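Local coordinates for PUA domain-containing protein (Pyrococcus horikoshii, PDB 3D79), which is of unknown function but carries a PUA domain behind a pre-PUA-like domain and probably binds RNA, at residues A[123-128]-A[152-157]; A[88-93]-A[139-144]. All coordinates share one frame; numbering follows the deposited sequence.

Contact 1. Residues A[123-128]-A[152-157]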
# COMPACT_ATOMS: atom_id res chain seq x y z
N GLU A 123 -11.81 -6.59 -7.34
CA GLU A 123 -12.41 -6.24 -8.64
C GLU A 123 -12.69 -4.73 -8.78
O GLU A 123 -12.91 -4.24 -9.89
CB GLU A 123 -13.67 -7.07 -8.90
CG GLU A 123 -13.38 -8.57 -9.01
CD GLU A 123 -14.33 -9.30 -9.94
OE1 GLU A 123 -15.20 -8.65 -10.55
OE2 GLU A 123 -14.18 -10.54 -10.06
N GLY A 124 -12.63 -4.02 -7.66
CA GLY A 124 -12.80 -2.56 -7.66
C GLY A 124 -11.60 -1.81 -8.22
O GLY A 124 -11.71 -0.63 -8.55
N ILE A 125 -10.46 -2.49 -8.31
CA ILE A 125 -9.21 -1.90 -8.82
C ILE A 125 -9.33 -1.51 -10.29
O ILE A 125 -9.78 -2.30 -11.13
CB ILE A 125 -8.01 -2.89 -8.65
CG1 ILE A 125 -7.64 -3.07 -7.18
CG2 ILE A 125 -6.78 -2.40 -9.42
CD1 ILE A 125 -6.80 -4.32 -6.91
N LYS A 126 -8.93 -0.28 -10.60
CA LYS A 126 -8.80 0.19 -11.98
C LYS A 126 -7.34 0.45 -12.30
O LYS A 126 -6.55 0.73 -11.40
CB LYS A 126 -9.58 1.49 -12.19
CG LYS A 126 -11.09 1.33 -12.12
CD LYS A 126 -11.80 2.56 -12.70
CE LYS A 126 -11.73 3.76 -11.77
NZ LYS A 126 -12.63 3.61 -10.59
N GLU A 127 -6.98 0.38 -13.58
CA GLU A 127 -5.63 0.76 -14.02
C GLU A 127 -5.29 2.13 -13.44
O GLU A 127 -6.12 3.04 -13.49
CB GLU A 127 -5.54 0.83 -15.55
CG GLU A 127 -5.66 -0.51 -16.25
CD GLU A 127 -5.36 -0.43 -17.74
OE1 GLU A 127 -4.76 0.58 -18.19
OE2 GLU A 127 -5.70 -1.39 -18.47
N GLY A 128 -4.09 2.25 -12.89
CA GLY A 128 -3.63 3.52 -12.31
C GLY A 128 -3.81 3.62 -10.81
O GLY A 128 -3.17 4.47 -10.18
N LYS A 152 -10.36 -7.04 -12.29
CA LYS A 152 -10.98 -8.10 -13.09
C LYS A 152 -9.98 -8.73 -14.06
O LYS A 152 -9.91 -9.95 -14.18
CB LYS A 152 -12.17 -7.55 -13.87
CG LYS A 152 -13.41 -7.30 -13.01
CD LYS A 152 -14.56 -6.70 -13.83
CE LYS A 152 -15.15 -7.70 -14.81
NZ LYS A 152 -16.02 -8.73 -14.13
N VAL A 153 -9.22 -7.88 -14.74
CA VAL A 153 -8.23 -8.36 -15.71
C VAL A 153 -7.11 -9.13 -15.02
O VAL A 153 -6.65 -10.16 -15.52
CB VAL A 153 -7.71 -7.21 -16.62
CG1 VAL A 153 -6.50 -7.64 -17.42
CG2 VAL A 153 -8.83 -6.74 -17.55
N MET A 154 -6.71 -8.66 -13.83
CA MET A 154 -5.72 -9.37 -13.02
C MET A 154 -6.13 -10.81 -12.70
O MET A 154 -5.29 -11.71 -12.66
CB MET A 154 -5.44 -8.63 -11.70
CG MET A 154 -4.72 -7.31 -11.84
SD MET A 154 -4.27 -6.70 -10.20
CE MET A 154 -3.74 -5.03 -10.59
N LYS A 155 -7.43 -11.02 -12.45
CA LYS A 155 -7.95 -12.34 -12.14
C LYS A 155 -8.09 -13.25 -13.36
O LYS A 155 -8.00 -14.47 -13.25
CB LYS A 155 -9.30 -12.22 -11.42
CG LYS A 155 -9.19 -11.63 -10.02
CD LYS A 155 -10.56 -11.30 -9.42
CE LYS A 155 -11.31 -12.56 -9.03
NZ LYS A 155 -12.72 -12.25 -8.63
N GLU A 156 -8.30 -12.63 -14.52
CA GLU A 156 -8.57 -13.33 -15.78
C GLU A 156 -7.30 -13.74 -16.53
O GLU A 156 -7.24 -14.82 -17.13
CB GLU A 156 -9.42 -12.42 -16.68
CG GLU A 156 -9.72 -12.96 -18.09
CD GLU A 156 -10.77 -14.07 -18.13
OE1 GLU A 156 -11.54 -14.23 -17.15
OE2 GLU A 156 -10.83 -14.79 -19.16
N LYS A 157 -6.29 -12.87 -16.49
CA LYS A 157 -5.08 -13.07 -17.29
C LYS A 157 -4.01 -13.86 -16.55
O LYS A 157 -3.82 -13.70 -15.35
CB LYS A 157 -4.51 -11.73 -17.75
CG LYS A 157 -5.43 -10.94 -18.66
CD LYS A 157 -4.66 -10.03 -19.61
CE LYS A 157 -4.57 -10.64 -21.00
NZ LYS A 157 -5.82 -10.45 -21.79
O HOH W 1 -11.96 -4.51 -12.43
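Glu123 and Lys155 meet where the loop between strands 118-121 and 130-135 of the PUA domain runs past helix 151-156, and with Lys152 they form a salt-bridge network that ties loop to helix. Followed outward, the glutamate begins with CB resting against Lys152 CG. Its CG, placed anti to its own carbonyl carbon (chi1 -63°), lies near the CD and NZ of Lys155, and a bend at chi2 then brings the carboxylate between the two lysine chains. OE1 sits 3.3 Å from Lys152 CG, closer to that methylene than to the ammonium, since the salt bridge from OE1 to Lys152 NZ is long at 3.7 Å. OE2 is held more firmly, by Lys155, whose chain crosses the glutamate at about a right angle. Beneath this exposed layer the contact turns apolar: Ile125 CG2 touches Met154 CE at 4.2 Å, and both side chains also pack on Val97 and Ala147. A water joins the backbones, donating to Glu123 O and accepting from Lys152 N. The shortest direct link between the segments is the hydrogen bond from Lys155 NZ to Glu123 OE2, 2.7 Å, made to the anti lone pair of that oxygen.

Contact 2. Residues A[88-93]-A[139-144]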
# COMPACT_ATOMS: atom_id res chain seq x y z
N GLU A 88 -6.32 -7.91 10.94
CA GLU A 88 -7.31 -8.21 9.91
C GLU A 88 -6.71 -9.13 8.86
O GLU A 88 -5.49 -9.14 8.66
CB GLU A 88 -7.73 -6.93 9.19
CG GLU A 88 -8.07 -5.75 10.07
CD GLU A 88 -9.33 -5.97 10.89
OE1 GLU A 88 -10.30 -6.58 10.37
OE2 GLU A 88 -9.34 -5.53 12.06
N ASP A 89 -7.57 -9.88 8.18
CA ASP A 89 -7.12 -10.65 7.02
C ASP A 89 -7.12 -9.76 5.78
O ASP A 89 -8.17 -9.50 5.19
CB ASP A 89 -8.00 -11.89 6.82
CG ASP A 89 -7.43 -12.84 5.79
OD1 ASP A 89 -6.41 -12.50 5.12
OD2 ASP A 89 -7.99 -13.95 5.64
N LEU A 90 -5.93 -9.31 5.39
CA LEU A 90 -5.78 -8.42 4.23
C LEU A 90 -6.11 -9.10 2.91
O LEU A 90 -6.29 -8.42 1.89
CB LEU A 90 -4.36 -7.83 4.18
CG LEU A 90 -3.80 -7.06 5.38
CD1 LEU A 90 -2.45 -6.47 4.98
CD2 LEU A 90 -4.74 -5.98 5.88
N ARG A 91 -6.22 -10.43 2.92
CA ARG A 91 -6.60 -11.17 1.72
C ARG A 91 -8.03 -10.87 1.27
O ARG A 91 -8.46 -11.30 0.20
CB ARG A 91 -6.40 -12.68 1.90
CG ARG A 91 -4.96 -13.12 2.16
CD ARG A 91 -4.88 -14.56 2.65
NE ARG A 91 -6.09 -14.91 3.38
CZ ARG A 91 -7.09 -15.64 2.88
NH1 ARG A 91 -7.02 -16.14 1.66
NH2 ARG A 91 -8.16 -15.87 3.62
N LYS A 92 -8.78 -10.12 2.09
CA LYS A 92 -10.14 -9.74 1.74
C LYS A 92 -10.37 -8.22 1.67
O LYS A 92 -11.51 -7.76 1.59
CB LYS A 92 -11.14 -10.42 2.69
CG LYS A 92 -11.16 -11.94 2.58
CD LYS A 92 -11.75 -12.38 1.24
CE LYS A 92 -11.55 -13.87 1.00
NZ LYS A 92 -12.41 -14.32 -0.14
N TRP A 93 -9.27 -7.46 1.67
CA TRP A 93 -9.33 -5.99 1.71
C TRP A 93 -9.48 -5.34 0.33
O TRP A 93 -9.12 -5.93 -0.69
CB TRP A 93 -8.07 -5.44 2.38
CG TRP A 93 -8.22 -5.13 3.84
CD1 TRP A 93 -9.02 -5.78 4.75
CD2 TRP A 93 -7.52 -4.12 4.57
NE1 TRP A 93 -8.87 -5.22 6.00
CE2 TRP A 93 -7.95 -4.20 5.92
CE3 TRP A 93 -6.56 -3.15 4.22
CZ2 TRP A 93 -7.47 -3.34 6.91
CZ3 TRP A 93 -6.08 -2.30 5.22
CH2 TRP A 93 -6.54 -2.40 6.54
N GLY A 139 -1.29 -13.78 4.55
CA GLY A 139 -1.78 -12.47 4.13
C GLY A 139 -0.83 -11.38 4.56
O GLY A 139 -1.26 -10.28 4.91
N ARG A 140 0.47 -11.70 4.56
CA ARG A 140 1.49 -10.71 4.85
C ARG A 140 1.68 -9.84 3.61
O ARG A 140 1.77 -10.37 2.50
CB ARG A 140 2.84 -11.35 5.21
CG ARG A 140 2.86 -12.13 6.52
CD ARG A 140 2.28 -11.33 7.67
NE ARG A 140 2.74 -11.84 8.97
CZ ARG A 140 2.30 -11.41 10.15
NH1 ARG A 140 1.38 -10.46 10.22
NH2 ARG A 140 2.79 -11.94 11.27
N PRO A 141 1.74 -8.52 3.80
CA PRO A 141 1.97 -7.65 2.64
C PRO A 141 3.43 -7.67 2.22
O PRO A 141 4.33 -7.72 3.06
CB PRO A 141 1.57 -6.27 3.17
CG PRO A 141 1.93 -6.33 4.62
CD PRO A 141 1.58 -7.74 5.04
N LEU A 142 3.65 -7.64 0.90
CA LEU A 142 4.99 -7.72 0.34
C LEU A 142 5.39 -6.38 -0.26
O LEU A 142 6.58 -6.04 -0.30
CB LEU A 142 5.03 -8.76 -0.78
CG LEU A 142 4.45 -10.15 -0.53
CD1 LEU A 142 4.51 -10.96 -1.81
CD2 LEU A 142 5.21 -10.85 0.59
N ALA A 143 4.41 -5.63 -0.73
CA ALA A 143 4.69 -4.47 -1.57
C ALA A 143 3.47 -3.59 -1.77
O ALA A 143 2.34 -4.00 -1.53
CB ALA A 143 5.21 -4.93 -2.94
N ILE A 144 3.73 -2.37 -2.24
CA ILE A 144 2.68 -1.48 -2.72
C ILE A 144 3.08 -1.00 -4.11
O ILE A 144 4.27 -1.02 -4.46
CB ILE A 144 2.41 -0.29 -1.76
CG1 ILE A 144 3.67 0.56 -1.55
CG2 ILE A 144 1.89 -0.80 -0.40
CD1 ILE A 144 3.39 1.93 -0.92
O HOH W 2 -3.57 -10.56 6.83
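An Asx turn at Asp89, running into the 3-10 turn at Leu90 and Arg91, presents the linker between helix 78-84 and strand 96-99 to Gly139, just ahead of strand 141-147 in the PUA domain. No direct hydrogen bond crosses; the two segments meet through carbon contacts and one water. Arg91 lays its CG against Gly139 CA at 3.8 Å, with CD close behind. Gly139, lacking a side chain, lets Arg91 CG come this close, and its positive phi (59°) is one that glycine adopts readily. Past CD the arginine bends at chi3, turning its guanidinium back onto Asp89, which it grips side-on: NE reaches OD1 at 3.0 Å, with the acceptor tilted from the guanidinium plane, and NH2 reaches OD2 at 2.8 Å. OD1 also accepts a hydrogen bond from the backbone N of Arg91, which comes from above the carboxylate plane, so one oxygen closes the turn and anchors the arginine. Replacing Arg91 with an alanine would probably leave the Asp89 carboxylate without its charged mate and open a gap over Gly139 CA. Deeper in, Leu90 CD1 lies 4.2 Å from Pro141 CD, while Leu90 CD2 stands over the centre of the Trp93 ring, 3.5 Å above its plane. The bridging water accepts from Leu90 N and lies 3.0 Å from Gly139 O. The chemistry implies a division of labour: the ion pair stays within the linker and shapes it, whereas the interface itself relies on close fit and a shared water.

Overall arrangement
Along the chain the segments alternate, 88-93, 123-128, 139-144, 152-157, so the two contacts cross in sequence. Their centres are about 17 Å apart and their nearest atoms about 7 Å, without touching. Strand 141-147 and helix 151-156, which hold most of the two later segments, are consecutive elements of the PUA domain. Contact 2 sits nearer the centre of the chain, where the linker from helix 78-84 meets the mixed sheet; contact 1 lies farther out, at the loop leaving strand 118-121. Both fix a connecting segment against the PUA fold, and segments distant in sequence are thereby brought together on two elements that follow one another in the chain.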